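Long-range contacts in cytochrome P450 (Rhodococcus erythropolis, PDB 3WEC), which hydroxylates the ring nitrogen of quinoline aurachin precursors as a heme monooxygenase, a step essential for the antibiotic activity of these alkaloids: residues 137-142 with 376-381; 383-388 with 405-410. All blocks are in the same frame, centred on the assembly; numbering follows the deposited sequence.

Both contacts lie toward the periphery of the P450 fold, with centres 22 and 24 Å from that of the chain and away from the heme and substrate sites. Contact 1 packs two helices through side chains, whereas contact 2 pairs two strands mainly through backbone hydrogen bonds. Each is partly buried, with an apolar side facing the protein and mostly polar residues outward. They hold consecutive elements, since strand 384-387 follows helix 364-381 after two residues, and their centres are 12 Å apart. L142 of contact 1 joins them: its CD1 lies 3.7 Å from V407 CG2 of contact 2, which makes the two apolar patches continuous.

Contact 1: residues 137-142 with 376-381; sequences SAVRHL and RELSQR
R381 sends CG anti to its backbone N (chi1 -169°) and stays extended as far as NE, while R140 leaves its helix in the same anti rotamer and then bends at chi3; together these torsions bring the two guanidinium groups over the same gap between the helices. The helices are 128-141 and 364-381, the D and L helices of the P450 four-helix bundle. Their local axes approach to 9.1 Å and their N-to-C directions differ by 44°, so they run broadly the same way. V139 fills the interface beside the arginines. Its two methyl groups divide the work: CG2 presses on the helical backbone 3.5 Å from L378 N and also touches the L378 side chain, while CG1 lies 3.7 Å from E377 C and meets the aliphatic part of R381 at CD, 3.8 Å away. E377 contributes CB to this patch, but its carboxylate turns away. Three residues on, L142 extends the apolar contact, with CD1 4.2 Å from L378 CD2. The arginine groups meet obliquely, their planes 53° apart, with R381 CZ over one face of R140 toward its rim. This pairing of like charges is probably eased by E143, which forms a salt bridge with R381 NH2. Helix 148-153 packs against A138 and L142, and F276 of helix 273-281 touches L378. Y382, directly after the second helix, ties back to the first by hydrogen-bonding through OH to V139 O. The closest approach of the two guanidinium groups is R140 NH2 to R381 NH1, 3.7 Å.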
loop_
_atom_site.group_PDB
_atom_site.type_symbol
_atom_site.label_atom_id
_atom_site.label_comp_id
_atom_site.label_asym_id
_atom_site.label_seq_id
_atom_site.Cartn_x
_atom_site.Cartn_y
_atom_site.Cartn_z
ATOM N N SER A 137 -7.327 11.839 17.245
ATOM C CA SER A 137 -6.358 11.476 18.288
ATOM C C SER A 137 -4.922 11.577 17.772
ATOM O O SER A 137 -4.042 12.094 18.481
ATOM C CB SER A 137 -6.603 10.067 18.814
ATOM O OG SER A 137 -7.780 10.034 19.570
ATOM N N ALA A 138 -4.700 11.078 16.550
ATOM C CA ALA A 138 -3.367 11.034 15.927
ATOM C C ALA A 138 -2.889 12.448 15.642
ATOM O O ALA A 138 -1.763 12.822 16.003
ATOM C CB ALA A 138 -3.382 10.216 14.646
ATOM N N VAL A 139 -3.766 13.232 15.014
ATOM C CA VAL A 139 -3.471 14.618 14.714
ATOM C C VAL A 139 -3.097 15.340 16.003
ATOM O O VAL A 139 -2.164 16.140 16.005
ATOM C CB VAL A 139 -4.609 15.286 13.903
ATOM C CG1 VAL A 139 -4.763 16.767 14.216
ATOM C CG2 VAL A 139 -4.357 15.086 12.425
ATOM N N ARG A 140 -3.790 15.007 17.097
ATOM C CA ARG A 140 -3.493 15.531 18.436
ATOM C C ARG A 140 -2.140 15.072 19.005
ATOM O O ARG A 140 -1.434 15.846 19.642
ATOM C CB ARG A 140 -4.641 15.176 19.412
ATOM C CG ARG A 140 -4.323 15.397 20.882
ATOM C CD ARG A 140 -5.541 15.124 21.765
ATOM N NE ARG A 140 -6.549 16.186 21.650
ATOM C CZ ARG A 140 -6.438 17.410 22.170
ATOM N NH1 ARG A 140 -5.361 17.766 22.857
ATOM N NH2 ARG A 140 -7.413 18.293 21.996
ATOM N N HIS A 141 -1.793 13.807 18.771
ATOM C CA HIS A 141 -0.515 13.238 19.247
ATOM C C HIS A 141 0.721 13.882 18.618
ATOM O O HIS A 141 1.782 13.965 19.259
ATOM C CB HIS A 141 -0.524 11.714 19.087
ATOM C CG HIS A 141 0.418 10.974 20.026
ATOM N ND1 HIS A 141 1.345 11.606 20.801
ATOM C CD2 HIS A 141 0.581 9.601 20.262
ATOM C CE1 HIS A 141 2.038 10.695 21.515
ATOM N NE2 HIS A 141 1.569 9.468 21.192
ATOM N N LEU A 142 0.561 14.384 17.393
ATOM C CA LEU A 142 1.608 15.106 16.652
ATOM C C LEU A 142 2.347 16.256 17.372
ATOM O O LEU A 142 3.520 16.480 17.078
ATOM C CB LEU A 142 1.080 15.630 15.306
ATOM C CG LEU A 142 1.407 15.037 13.933
ATOM C CD1 LEU A 142 1.725 16.189 12.993
ATOM C CD2 LEU A 142 2.594 14.084 13.922
ATOM N N ARG A 376 -8.060 16.885 7.325
ATOM C CA ARG A 376 -9.071 17.809 7.829
ATOM C C ARG A 376 -8.811 18.219 9.285
ATOM O O ARG A 376 -8.937 19.395 9.631
ATOM C CB ARG A 376 -10.496 17.252 7.714
ATOM C CG ARG A 376 -11.520 18.209 8.327
ATOM C CD ARG A 376 -12.991 17.819 8.154
ATOM N NE ARG A 376 -13.366 17.706 6.750
ATOM C CZ ARG A 376 -13.371 16.563 6.068
ATOM N NH1 ARG A 376 -13.052 15.408 6.657
ATOM N NH2 ARG A 376 -13.715 16.578 4.794
ATOM N N GLU A 377 -8.471 17.239 10.126
ATOM C CA GLU A 377 -8.127 17.522 11.521
ATOM C C GLU A 377 -6.808 18.302 11.576
ATOM O O GLU A 377 -6.671 19.280 12.311
ATOM C CB GLU A 377 -8.019 16.214 12.321
ATOM C CG GLU A 377 -9.336 15.486 12.578
ATOM C CD GLU A 377 -10.342 16.335 13.355
ATOM O OE1 GLU A 377 -11.490 16.443 12.860
ATOM O OE2 GLU A 377 -9.978 16.904 14.428
ATOM N N LEU A 378 -5.853 17.845 10.767
ATOM C CA LEU A 378 -4.546 18.437 10.633
ATOM C C LEU A 378 -4.587 19.937 10.322
ATOM O O LEU A 378 -3.924 20.739 10.973
ATOM C CB LEU A 378 -3.812 17.761 9.484
ATOM C CG LEU A 378 -2.346 17.307 9.597
ATOM C CD1 LEU A 378 -1.572 17.706 8.339
ATOM C CD2 LEU A 378 -1.608 17.729 10.861
ATOM N N SER A 379 -5.329 20.279 9.278
ATOM C CA SER A 379 -5.392 21.636 8.760
ATOM C C SER A 379 -6.247 22.505 9.643
ATOM O O SER A 379 -6.007 23.692 9.720
ATOM C CB SER A 379 -5.967 21.643 7.347
ATOM O OG SER A 379 -7.199 20.929 7.313
ATOM N N GLN A 380 -7.238 21.914 10.303
ATOM C CA GLN A 380 -8.094 22.653 11.245
ATOM C C GLN A 380 -7.334 22.951 12.543
ATOM O O GLN A 380 -7.435 24.030 13.068
ATOM C CB GLN A 380 -9.398 21.903 11.517
ATOM C CG GLN A 380 -10.354 21.847 10.322
ATOM C CD GLN A 380 -11.710 21.197 10.642
ATOM O OE1 GLN A 380 -11.800 20.211 11.387
ATOM N NE2 GLN A 380 -12.771 21.743 10.060
ATOM N N ARG A 381 -6.530 22.003 13.011
ATOM C CA ARG A 381 -5.737 22.156 14.231
ATOM C C ARG A 381 -4.455 23.034 14.103
ATOM O O ARG A 381 -4.098 23.759 15.036
ATOM C CB ARG A 381 -5.354 20.761 14.741
ATOM C CG ARG A 381 -4.770 20.801 16.135
ATOM C CD ARG A 381 -4.774 19.464 16.877
ATOM N NE ARG A 381 -4.381 19.806 18.235
ATOM C CZ ARG A 381 -5.235 20.216 19.180
ATOM N NH1 ARG A 381 -6.545 20.234 18.947
ATOM N NH2 ARG A 381 -4.774 20.559 20.369
#

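Contact 2: residues 383-388 with 405-410; sequences RSIEVA and LSVAVS
E386 and A408 form a hydrogen-bonded antiparallel pair with a bond in each direction: E386 N gives to A408 O at 2.9 Å, and A408 N gives to E386 O at 2.7 Å. The pairing continues outward from A388 N to S406 O at 3.0 Å, and, at the other end, from R383 N to S410 O at 2.6 Å. S410 N reaches S384 O less directly, at 3.3 Å and 139°. Strands 384-387 and 407-410 thus make the two-stranded part of the P450 beta-3 sheet, their directions 168° apart. Side chains sort by face. On one, E386 CG rests 3.5 Å from A408 CB, where a chi1 of 42° lays it by setting CG between the backbone N and the carbonyl carbon, and S384 OG lies near S410 CB. On the other, I385 crosses V407 at an angle, CD1 to CB 3.9 Å; V387 on this face also meets L405 CD1, from just before the second strand. S270 OG hydrogen-bonds V387 N from helix 240-271, whose L266 touches I385 and L405; helix 148-153 packs through A148 on L405 and V407.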
loop_
_atom_site.group_PDB
_atom_site.type_symbol
_atom_site.label_atom_id
_atom_site.label_comp_id
_atom_site.label_asym_id
_atom_site.label_seq_id
_atom_site.Cartn_x
_atom_site.Cartn_y
_atom_site.Cartn_z
ATOM N N ARG A 383 -1.558 25.615 11.949
ATOM C CA ARG A 383 -1.280 26.616 10.901
ATOM C C ARG A 383 -0.071 26.228 10.022
ATOM O O ARG A 383 -0.048 26.536 8.826
ATOM C CB ARG A 383 -1.130 28.046 11.468
ATOM C CG ARG A 383 0.296 28.515 11.792
ATOM C CD ARG A 383 0.610 29.959 11.355
ATOM N NE ARG A 383 -0.565 30.825 11.407
ATOM C CZ ARG A 383 -1.457 30.954 10.424
ATOM N NH1 ARG A 383 -1.316 30.286 9.287
ATOM N NH2 ARG A 383 -2.503 31.752 10.574
ATOM N N SER A 384 0.919 25.565 10.620
ATOM C CA SER A 384 2.116 25.146 9.894
ATOM C C SER A 384 2.596 23.777 10.384
ATOM O O SER A 384 2.355 23.377 11.539
ATOM C CB SER A 384 3.230 26.183 10.038
ATOM O OG SER A 384 3.796 26.122 11.330
ATOM N N ILE A 385 3.224 23.040 9.476
ATOM C CA ILE A 385 3.955 21.837 9.849
ATOM C C ILE A 385 5.318 21.887 9.163
ATOM O O ILE A 385 5.440 22.299 8.013
ATOM C CB ILE A 385 3.168 20.511 9.594
ATOM C CG1 ILE A 385 3.884 19.572 8.625
ATOM C CG2 ILE A 385 1.707 20.748 9.217
ATOM C CD1 ILE A 385 4.612 18.450 9.342
ATOM N N GLU A 386 6.348 21.526 9.905
ATOM C CA GLU A 386 7.678 21.412 9.330
ATOM C C GLU A 386 8.395 20.160 9.825
ATOM O O GLU A 386 8.484 19.909 11.029
ATOM C CB GLU A 386 8.490 22.660 9.613
ATOM C CG GLU A 386 8.314 23.171 11.025
ATOM C CD GLU A 386 8.270 24.688 11.112
ATOM O OE1 GLU A 386 9.347 25.318 11.058
ATOM O OE2 GLU A 386 7.150 25.244 11.266
ATOM N N VAL A 387 8.911 19.383 8.882
ATOM C CA VAL A 387 9.661 18.179 9.210
ATOM C C VAL A 387 11.166 18.446 9.090
ATOM O O VAL A 387 11.601 19.205 8.219
ATOM C CB VAL A 387 9.209 16.972 8.353
ATOM C CG1 VAL A 387 7.684 16.904 8.280
ATOM C CG2 VAL A 387 9.812 17.018 6.955
ATOM N N ALA A 388 11.958 17.849 9.972
ATOM C CA ALA A 388 13.394 18.061 9.920
ATOM C C ALA A 388 13.995 17.267 8.754
ATOM O O ALA A 388 13.709 16.084 8.591
ATOM C CB ALA A 388 14.048 17.691 11.248
ATOM N N LEU A 405 10.562 10.482 11.879
ATOM C CA LEU A 405 10.122 11.805 11.409
ATOM C C LEU A 405 9.976 12.754 12.589
ATOM O O LEU A 405 9.236 12.458 13.539
ATOM C CB LEU A 405 8.804 11.675 10.612
ATOM C CG LEU A 405 8.403 12.803 9.648
ATOM C CD1 LEU A 405 9.387 12.963 8.480
ATOM C CD2 LEU A 405 6.996 12.552 9.128
ATOM N N SER A 406 10.736 13.850 12.579
ATOM C CA SER A 406 10.573 14.902 13.587
ATOM C C SER A 406 9.772 16.016 12.977
ATOM O O SER A 406 10.155 16.551 11.944
ATOM C CB SER A 406 11.918 15.449 14.034
ATOM O OG SER A 406 12.818 14.376 13.968
ATOM N N VAL A 407 8.645 16.345 13.593
ATOM C CA VAL A 407 7.818 17.409 13.047
ATOM C C VAL A 407 7.597 18.484 14.077
ATOM O O VAL A 407 7.277 18.202 15.235
ATOM C CB VAL A 407 6.481 16.916 12.412
ATOM C CG1 VAL A 407 6.489 15.413 12.153
ATOM C CG2 VAL A 407 5.276 17.305 13.238
ATOM N N ALA A 408 7.800 19.714 13.643
ATOM C CA ALA A 408 7.397 20.871 14.418
ATOM C C ALA A 408 6.054 21.310 13.883
ATOM O O ALA A 408 5.772 21.240 12.686
ATOM C CB ALA A 408 8.414 21.982 14.316
ATOM N N VAL A 409 5.226 21.774 14.798
ATOM C CA VAL A 409 3.836 21.993 14.533
ATOM C C VAL A 409 3.432 23.285 15.257
ATOM O O VAL A 409 4.033 23.635 16.275
ATOM C CB VAL A 409 3.072 20.788 15.072
ATOM C CG1 VAL A 409 2.551 21.060 16.483
ATOM C CG2 VAL A 409 1.975 20.390 14.112
ATOM N N SER A 410 2.430 23.994 14.735
ATOM C CA SER A 410 1.996 25.279 15.320
ATOM C C SER A 410 0.480 25.510 15.141
ATOM O O SER A 410 -0.081 25.184 14.091
ATOM C CB SER A 410 2.820 26.421 14.726
ATOM O OG SER A 410 2.082 27.615 14.697
#